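Local coordinates for putative methylase (PDB 3LDU), which probably methylates guanine bases of ribosomal RNA through a Rossmann-like methyltransferase domain, and binds GTP, at residues A[177-189]-A[205-217]. Numbering follows the deposited sequence.
Sequences APIRETLAAGLIY and GSGTILIEAAMIG. With GTP (guanosine-5'-triphosphate), chain B.
Thr208 has OG1 beside the backbone N and anti to the carbonyl carbon (chi1 -59°). This turns OG1 to the gamma-phosphate of GTP and leaves CG2 against Ile179. In Ser206, OG lies between the backbone N and carbonyl carbon (chi1 51°), pointing at the same phosphate. The site lies in the Rossmann-like methyltransferase domain, where the glycine-rich turn after strand 199-201 leads into helix 208-217. Ser206 grips O3G of GTP twice, through N at 2.9 Å and OG at 2.8 Å. O2G of GTP is shared: Ile179 N donates at 2.7 Å and Thr208 OG1 at 3.1 Å. The triphosphate ties together two segments that share no direct hydrogen bond. Helices 181-189 and 208-217 cross at -61°, their axes 8.6 Å apart. The backbones come closest at Ala184 and Ile209, consistent with small Ala184, whose CB touches Thr208, Ile209 and Glu212. Glu212, bent at chi2, lays OE2 against Glu181 CB and OE1 against Ala185 CB. Glu212 OE2 is salt-bridged to Arg168 and hydrogen-bonded to Tyr170 OH; Glu181 OE1 is salt-bridged to Arg171. Ile188 CD1 touches Ile209 CG2 and Ala213 CB. Ile216 CD1 sits over one face of the Tyr189 ring, 4.0 Å from Tyr189 CE1.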
ATOM      1  N   ALA A 177      -7.412  -2.235 -15.816  1.00 68.99           N
ATOM      2  CA  ALA A 177      -7.448  -1.397 -14.622  1.00 63.67           C
ATOM      3  C   ALA A 177      -7.205  -2.226 -13.363  1.00 55.57           C
ATOM      4  O   ALA A 177      -8.145  -2.628 -12.679  1.00 55.22           O
ATOM      5  CB  ALA A 177      -8.778  -0.657 -14.532  1.00 58.28           C
ATOM      6  N   PRO A 178      -5.929  -2.475 -13.048  1.00 50.06           N
ATOM      7  CA  PRO A 178      -5.590  -3.394 -11.961  1.00 45.77           C
ATOM      8  C   PRO A 178      -5.869  -2.738 -10.620  1.00 40.88           C
ATOM      9  O   PRO A 178      -5.671  -1.529 -10.486  1.00 39.46           O
ATOM     10  CB  PRO A 178      -4.072  -3.597 -12.133  1.00 47.49           C
ATOM     11  CG  PRO A 178      -3.732  -2.988 -13.483  1.00 53.20           C
ATOM     12  CD  PRO A 178      -4.726  -1.885 -13.651  1.00 50.99           C
ATOM     13  N   ILE A 179      -6.333  -3.520  -9.652  1.00 30.54           N
ATOM     14  CA  ILE A 179      -6.452  -3.047  -8.281  1.00 23.68           C
ATOM     15  C   ILE A 179      -5.061  -2.669  -7.771  1.00 21.39           C
ATOM     16  O   ILE A 179      -4.069  -3.259  -8.174  1.00 20.45           O
ATOM     17  CB  ILE A 179      -7.089  -4.137  -7.388  1.00 25.81           C
ATOM     18  CG1 ILE A 179      -7.347  -3.620  -5.978  1.00 27.61           C
ATOM     19  CG2 ILE A 179      -6.223  -5.399  -7.334  1.00 24.90           C
ATOM     20  CD1 ILE A 179      -8.187  -4.595  -5.160  1.00 29.62           C
ATOM     21  N   ARG A 180      -4.985  -1.675  -6.898  1.00 20.37           N
ATOM     22  CA  ARG A 180      -3.691  -1.270  -6.344  1.00 21.07           C
ATOM     23  C   ARG A 180      -3.103  -2.393  -5.478  1.00 22.78           C
ATOM     24  O   ARG A 180      -3.844  -3.049  -4.739  1.00 21.29           O
ATOM     25  CB  ARG A 180      -3.899  -0.012  -5.499  1.00 27.23           C
ATOM     26  CG  ARG A 180      -2.652   0.784  -5.261  1.00 36.77           C
ATOM     27  CD  ARG A 180      -3.023   2.097  -4.588  1.00 39.92           C
ATOM     28  NE  ARG A 180      -1.904   3.032  -4.533  1.00 42.68           N
ATOM     29  CZ  ARG A 180      -1.745   4.060  -5.365  1.00 49.49           C
ATOM     30  NH1 ARG A 180      -2.634   4.294  -6.327  1.00 43.68           N
ATOM     31  NH2 ARG A 180      -0.692   4.858  -5.229  1.00 48.41           N
ATOM     32  N   GLU A 181      -1.788  -2.617  -5.566  1.00 19.63           N
ATOM     33  CA  GLU A 181      -1.139  -3.714  -4.826  1.00 19.96           C
ATOM     34  C   GLU A 181      -1.340  -3.617  -3.301  1.00 20.07           C
ATOM     35  O   GLU A 181      -1.517  -4.632  -2.611  1.00 17.21           O
ATOM     36  CB  GLU A 181       0.362  -3.780  -5.151  1.00 22.75           C
ATOM     37  CG  GLU A 181       0.692  -4.161  -6.591  1.00 22.87           C
ATOM     38  CD  GLU A 181       0.777  -2.970  -7.542  1.00 31.69           C
ATOM     39  OE1 GLU A 181       0.055  -1.963  -7.344  1.00 29.39           O
ATOM     40  OE2 GLU A 181       1.577  -3.051  -8.502  1.00 35.38           O
ATOM     41  N   THR A 182      -1.265  -2.400  -2.766  1.00 21.02           N
ATOM     42  CA  THR A 182      -1.427  -2.189  -1.325  1.00 18.15           C
ATOM     43  C   THR A 182      -2.857  -2.519  -0.883  1.00 20.61           C
ATOM     44  O   THR A 182      -3.073  -3.141   0.157  1.00 19.83           O
ATOM     45  CB  THR A 182      -1.138  -0.741  -0.945  1.00 19.72           C
ATOM     46  OG1 THR A 182      -1.808   0.128  -1.866  1.00 21.26           O
ATOM     47  CG2 THR A 182       0.378  -0.483  -1.010  1.00 19.24           C
ATOM     48  N   LEU A 183      -3.828  -2.091  -1.680  1.00 18.62           N
ATOM     49  CA  LEU A 183      -5.227  -2.417  -1.398  1.00 19.71           C
ATOM     50  C   LEU A 183      -5.429  -3.931  -1.426  1.00 23.66           C
ATOM     51  O   LEU A 183      -6.060  -4.498  -0.532  1.00 20.53           O
ATOM     52  CB  LEU A 183      -6.141  -1.730  -2.402  1.00 20.68           C
ATOM     53  CG  LEU A 183      -7.637  -2.013  -2.274  1.00 23.49           C
ATOM     54  CD1 LEU A 183      -8.125  -1.638  -0.897  1.00 27.29           C
ATOM     55  CD2 LEU A 183      -8.404  -1.242  -3.332  1.00 30.71           C
ATOM     56  N   ALA A 184      -4.885  -4.582  -2.451  1.00 17.90           N
ATOM     57  CA  ALA A 184      -4.995  -6.035  -2.567  1.00 18.44           C
ATOM     58  C   ALA A 184      -4.427  -6.753  -1.349  1.00 19.46           C
ATOM     59  O   ALA A 184      -5.035  -7.664  -0.820  1.00 17.38           O
ATOM     60  CB  ALA A 184      -4.306  -6.532  -3.858  1.00 20.95           C
ATOM     61  N   ALA A 185      -3.244  -6.349  -0.888  1.00 18.05           N
ATOM     62  CA  ALA A 185      -2.715  -6.959   0.328  1.00 16.36           C
ATOM     63  C   ALA A 185      -3.655  -6.744   1.505  1.00 19.20           C
ATOM     64  O   ALA A 185      -3.840  -7.637   2.331  1.00 18.52           O
ATOM     65  CB  ALA A 185      -1.315  -6.387   0.647  1.00 15.90           C
ATOM     66  N   GLY A 186      -4.243  -5.556   1.591  1.00 18.21           N
ATOM     67  CA  GLY A 186      -5.164  -5.263   2.680  1.00 20.41           C
ATOM     68  C   GLY A 186      -6.400  -6.156   2.628  1.00 19.18           C
ATOM     69  O   GLY A 186      -6.912  -6.574   3.659  1.00 20.79           O
ATOM     70  N   LEU A 187      -6.877  -6.433   1.425  1.00 19.59           N
ATOM     71  CA  LEU A 187      -8.012  -7.344   1.265  1.00 19.39           C
ATOM     72  C   LEU A 187      -7.670  -8.717   1.851  1.00 17.96           C
ATOM     73  O   LEU A 187      -8.448  -9.277   2.610  1.00 21.50           O
ATOM     74  CB  LEU A 187      -8.378  -7.466  -0.212  1.00 22.40           C
ATOM     75  CG  LEU A 187      -9.502  -6.621  -0.808  1.00 37.11           C
ATOM     76  CD1 LEU A 187      -9.698  -5.260  -0.136  1.00 25.99           C
ATOM     77  CD2 LEU A 187      -9.379  -6.515  -2.334  1.00 28.11           C
ATOM     78  N   ILE A 188      -6.500  -9.256   1.498  1.00 18.95           N
ATOM     79  CA  ILE A 188      -6.095 -10.547   2.036  1.00 21.61           C
ATOM     80  C   ILE A 188      -6.072 -10.527   3.569  1.00 23.44           C
ATOM     81  O   ILE A 188      -6.560 -11.446   4.234  1.00 22.80           O
ATOM     82  CB  ILE A 188      -4.698 -10.977   1.554  1.00 19.05           C
ATOM     83  CG1 ILE A 188      -4.594 -10.938   0.022  1.00 25.74           C
ATOM     84  CG2 ILE A 188      -4.374 -12.386   2.076  1.00 20.31           C
ATOM     85  CD1 ILE A 188      -5.681 -11.726  -0.675  1.00 29.62           C
ATOM     86  N   TYR A 189      -5.465  -9.476   4.116  1.00 18.95           N
ATOM     87  CA  TYR A 189      -5.338  -9.315   5.558  1.00 18.14           C
ATOM     88  C   TYR A 189      -6.685  -9.234   6.280  1.00 24.64           C
ATOM     89  O   TYR A 189      -6.775  -9.542   7.480  1.00 22.29           O
ATOM     90  CB  TYR A 189      -4.552  -8.037   5.847  1.00 18.53           C
ATOM     91  CG  TYR A 189      -3.048  -8.126   5.690  1.00 24.35           C
ATOM     92  CD1 TYR A 189      -2.350  -9.301   5.954  1.00 27.02           C
ATOM     93  CD2 TYR A 189      -2.320  -7.003   5.337  1.00 26.05           C
ATOM     94  CE1 TYR A 189      -0.945  -9.335   5.837  1.00 27.60           C
ATOM     95  CE2 TYR A 189      -0.944  -7.035   5.217  1.00 24.58           C
ATOM     96  CZ  TYR A 189      -0.268  -8.194   5.469  1.00 29.72           C
ATOM     97  OH  TYR A 189       1.104  -8.184   5.346  1.00 37.10           O
ATOM     98  N   GLY A 205      -8.111 -10.977 -13.457  1.00 19.74           N
ATOM     99  CA  GLY A 205      -7.436  -9.971 -14.258  1.00 19.77           C
ATOM    100  C   GLY A 205      -5.942 -10.254 -14.346  1.00 21.64           C
ATOM    101  O   GLY A 205      -5.543 -11.384 -14.596  1.00 21.53           O
ATOM    102  N   SER A 206      -5.114  -9.242 -14.110  1.00 25.01           N
ATOM    103  CA  SER A 206      -3.663  -9.427 -14.225  1.00 21.29           C
ATOM    104  C   SER A 206      -3.037 -10.034 -12.966  1.00 20.71           C
ATOM    105  O   SER A 206      -1.809 -10.071 -12.826  1.00 22.17           O
ATOM    106  CB  SER A 206      -2.983  -8.112 -14.587  1.00 27.01           C
ATOM    107  OG  SER A 206      -3.409  -7.100 -13.702  1.00 30.28           O
ATOM    108  N   GLY A 207      -3.883 -10.483 -12.047  1.00 18.82           N
ATOM    109  CA  GLY A 207      -3.457 -11.415 -11.017  1.00 19.48           C
ATOM    110  C   GLY A 207      -2.977 -10.827  -9.707  1.00 15.24           C
ATOM    111  O   GLY A 207      -2.420 -11.537  -8.872  1.00 20.63           O
ATOM    112  N   THR A 208      -3.227  -9.536  -9.517  1.00 17.56           N
ATOM    113  CA  THR A 208      -2.667  -8.789  -8.386  1.00 16.71           C
ATOM    114  C   THR A 208      -3.057  -9.377  -7.030  1.00 14.47           C
ATOM    115  O   THR A 208      -2.213  -9.536  -6.151  1.00 19.92           O
ATOM    116  CB  THR A 208      -3.142  -7.335  -8.437  1.00 19.06           C
ATOM    117  OG1 THR A 208      -2.721  -6.752  -9.675  1.00 26.34           O
ATOM    118  CG2 THR A 208      -2.541  -6.531  -7.286  1.00 17.58           C
ATOM    119  N   ILE A 209      -4.339  -9.695  -6.864  1.00 17.41           N
ATOM    120  CA  ILE A 209      -4.804 -10.226  -5.596  1.00 18.00           C
ATOM    121  C   ILE A 209      -4.079 -11.525  -5.260  1.00 21.07           C
ATOM    122  O   ILE A 209      -3.643 -11.718  -4.131  1.00 17.70           O
ATOM    123  CB  ILE A 209      -6.337 -10.419  -5.606  1.00 16.39           C
ATOM    124  CG1 ILE A 209      -7.000  -9.038  -5.556  1.00 16.28           C
ATOM    125  CG2 ILE A 209      -6.791 -11.274  -4.418  1.00 20.08           C
ATOM    126  CD1 ILE A 209      -8.516  -9.086  -5.638  1.00 21.07           C
ATOM    127  N   LEU A 210      -3.962 -12.417  -6.240  1.00 16.22           N
ATOM    128  CA  LEU A 210      -3.307 -13.704  -6.007  1.00 16.42           C
ATOM    129  C   LEU A 210      -1.798 -13.587  -5.815  1.00 17.61           C
ATOM    130  O   LEU A 210      -1.223 -14.280  -4.984  1.00 19.47           O
ATOM    131  CB  LEU A 210      -3.600 -14.675  -7.141  1.00 18.62           C
ATOM    132  CG  LEU A 210      -5.077 -15.035  -7.223  1.00 17.55           C
ATOM    133  CD1 LEU A 210      -5.353 -15.858  -8.491  1.00 20.40           C
ATOM    134  CD2 LEU A 210      -5.453 -15.779  -5.968  1.00 19.97           C
ATOM    135  N   ILE A 211      -1.157 -12.733  -6.600  1.00 19.39           N
ATOM    136  CA  ILE A 211       0.269 -12.463  -6.374  1.00 20.17           C
ATOM    137  C   ILE A 211       0.512 -11.949  -4.948  1.00 20.01           C
ATOM    138  O   ILE A 211       1.402 -12.438  -4.243  1.00 20.67           O
ATOM    139  CB  ILE A 211       0.838 -11.521  -7.460  1.00 17.78           C
ATOM    140  CG1 ILE A 211       0.793 -12.228  -8.814  1.00 20.20           C
ATOM    141  CG2 ILE A 211       2.278 -11.093  -7.128  1.00 17.53           C
ATOM    142  CD1 ILE A 211       0.969 -11.315 -10.024  1.00 23.39           C
ATOM    143  N   GLU A 212      -0.285 -10.981  -4.501  1.00 17.44           N
ATOM    144  CA  GLU A 212      -0.141 -10.510  -3.128  1.00 18.17           C
ATOM    145  C   GLU A 212      -0.379 -11.607  -2.101  1.00 18.81           C
ATOM    146  O   GLU A 212       0.350 -11.695  -1.099  1.00 20.57           O
ATOM    147  CB  GLU A 212      -1.010  -9.284  -2.845  1.00 19.52           C
ATOM    148  CG  GLU A 212      -0.623  -8.090  -3.680  1.00 19.93           C
ATOM    149  CD  GLU A 212       0.704  -7.463  -3.224  1.00 19.12           C
ATOM    150  OE1 GLU A 212       0.936  -7.352  -2.003  1.00 20.84           O
ATOM    151  OE2 GLU A 212       1.496  -7.080  -4.094  1.00 23.17           O
ATOM    152  N   ALA A 213      -1.383 -12.455  -2.347  1.00 16.99           N
ATOM    153  CA  ALA A 213      -1.649 -13.536  -1.418  1.00 16.95           C
ATOM    154  C   ALA A 213      -0.507 -14.551  -1.394  1.00 18.96           C
ATOM    155  O   ALA A 213      -0.128 -15.025  -0.324  1.00 21.54           O
ATOM    156  CB  ALA A 213      -2.990 -14.222  -1.734  1.00 19.78           C
ATOM    157  N   ALA A 214       0.022 -14.903  -2.567  1.00 18.00           N
ATOM    158  CA  ALA A 214       1.141 -15.836  -2.632  1.00 21.72           C
ATOM    159  C   ALA A 214       2.334 -15.264  -1.851  1.00 20.91           C
ATOM    160  O   ALA A 214       2.985 -15.987  -1.102  1.00 21.33           O
ATOM    161  CB  ALA A 214       1.545 -16.112  -4.087  1.00 19.20           C
HETATM  162  N   MSE A 215       2.628 -13.976  -2.025  1.00 21.14           N
HETATM  163  CA  MSE A 215       3.788 -13.399  -1.318  1.00 18.19           C
HETATM  164  C   MSE A 215       3.605 -13.399   0.201  1.00 23.81           C
HETATM  165  O   MSE A 215       4.534 -13.691   0.953  1.00 23.80           O
HETATM  166  CB  MSE A 215       4.126 -12.007  -1.848  1.00 18.24           C
HETATM  167  CG  MSE A 215       4.556 -12.029  -3.309  1.00 16.42           C
HETATM  168 SE   MSE A 215       4.821 -10.153  -3.833  0.90 39.17          SE
HETATM  169  CE  MSE A 215       6.288  -9.761  -2.649  1.00 38.38           C
ATOM    170  N   ILE A 216       2.388 -13.114   0.648  1.00 21.03           N
ATOM    171  CA  ILE A 216       2.063 -13.257   2.061  1.00 21.72           C
ATOM    172  C   ILE A 216       2.269 -14.702   2.513  1.00 24.67           C
ATOM    173  O   ILE A 216       2.898 -14.949   3.540  1.00 23.79           O
ATOM    174  CB  ILE A 216       0.616 -12.780   2.345  1.00 22.43           C
ATOM    175  CG1 ILE A 216       0.534 -11.260   2.176  1.00 19.69           C
ATOM    176  CG2 ILE A 216       0.165 -13.181   3.741  1.00 25.64           C
ATOM    177  CD1 ILE A 216      -0.878 -10.731   2.067  1.00 19.90           C
ATOM    178  N   GLY A 217       1.756 -15.652   1.730  1.00 23.12           N
ATOM    179  CA  GLY A 217       1.870 -17.066   2.040  1.00 24.18           C
ATOM    180  C   GLY A 217       3.274 -17.631   2.193  1.00 30.22           C
ATOM    181  O   GLY A 217       3.494 -18.504   3.031  1.00 29.92           O
TER
HETATM  182  PG  GTP B 383      -6.492  -7.069 -10.895  0.70 67.03           P
HETATM  183  O1G GTP B 383      -6.500  -8.432 -10.236  0.70 70.63           O
HETATM  184  O2G GTP B 383      -5.752  -6.112 -10.000  0.70 65.55           O
HETATM  185  O3G GTP B 383      -5.765  -7.107 -12.219  0.70 62.43           O
HETATM  186  O3B GTP B 383      -8.029  -6.597 -11.098  0.70 73.72           O
HETATM  187  PB  GTP B 383      -8.675  -6.564 -12.578  0.70 99.85           P
HETATM  188  O1B GTP B 383      -8.617  -5.140 -13.075  0.70 98.87           O
HETATM  189  O2B GTP B 383      -7.915  -7.452 -13.525  0.70102.45           O
HETATM  190  O3A GTP B 383     -10.227  -7.013 -12.510  0.70 44.75           O
HETATM  191  PA  GTP B 383     -11.265  -6.094 -13.350  0.70 39.98           P
HETATM  192  O1A GTP B 383     -10.677  -5.845 -14.722  0.70 59.58           O
HETATM  193  O2A GTP B 383     -11.508  -4.779 -12.646  0.70 55.74           O
HETATM  194  O5' GTP B 383     -12.623  -6.923 -13.552  0.90 50.49           O
HETATM  195  C5' GTP B 383     -12.604  -8.247 -13.121  0.90 48.50           C
HETATM  196  C4' GTP B 383     -12.149  -9.117 -14.286  0.90 43.60           C
HETATM  197  O4' GTP B 383     -13.175 -10.052 -14.474  0.90 43.80           O
HETATM  198  C3' GTP B 383     -11.955  -8.434 -15.641  0.90 34.80           C
HETATM  199  O3' GTP B 383     -10.624  -8.662 -16.050  0.90 32.86           O
HETATM  200  C2' GTP B 383     -12.905  -9.133 -16.610  0.90 35.36           C
HETATM  201  O2' GTP B 383     -12.270  -9.564 -17.798  0.90 33.59           O
HETATM  202  C1' GTP B 383     -13.276 -10.374 -15.837  0.90 36.80           C
HETATM  203  N9  GTP B 383     -14.636 -10.887 -16.042  0.90 29.38           N
HETATM  204  C8  GTP B 383     -15.799 -10.258 -16.400  0.90 30.85           C
HETATM  205  N7  GTP B 383     -16.779 -11.202 -16.425  0.90 34.27           N
HETATM  206  C5  GTP B 383     -16.241 -12.406 -16.098  0.90 33.33           C
HETATM  207  C6  GTP B 383     -16.774 -13.684 -15.973  0.90 38.65           C
HETATM  208  O6  GTP B 383     -17.977 -13.905 -16.181  0.90 36.72           O
HETATM  209  N1  GTP B 383     -15.927 -14.710 -15.607  0.90 34.03           N
HETATM  210  C2  GTP B 383     -14.584 -14.481 -15.370  0.90 32.61           C
HETATM  211  N2  GTP B 383     -13.819 -15.497 -15.007  0.90 30.66           N
HETATM  212  N3  GTP B 383     -14.038 -13.207 -15.501  0.90 25.23           N
HETATM  213  C4  GTP B 383     -14.884 -12.206 -15.854  0.90 33.81           C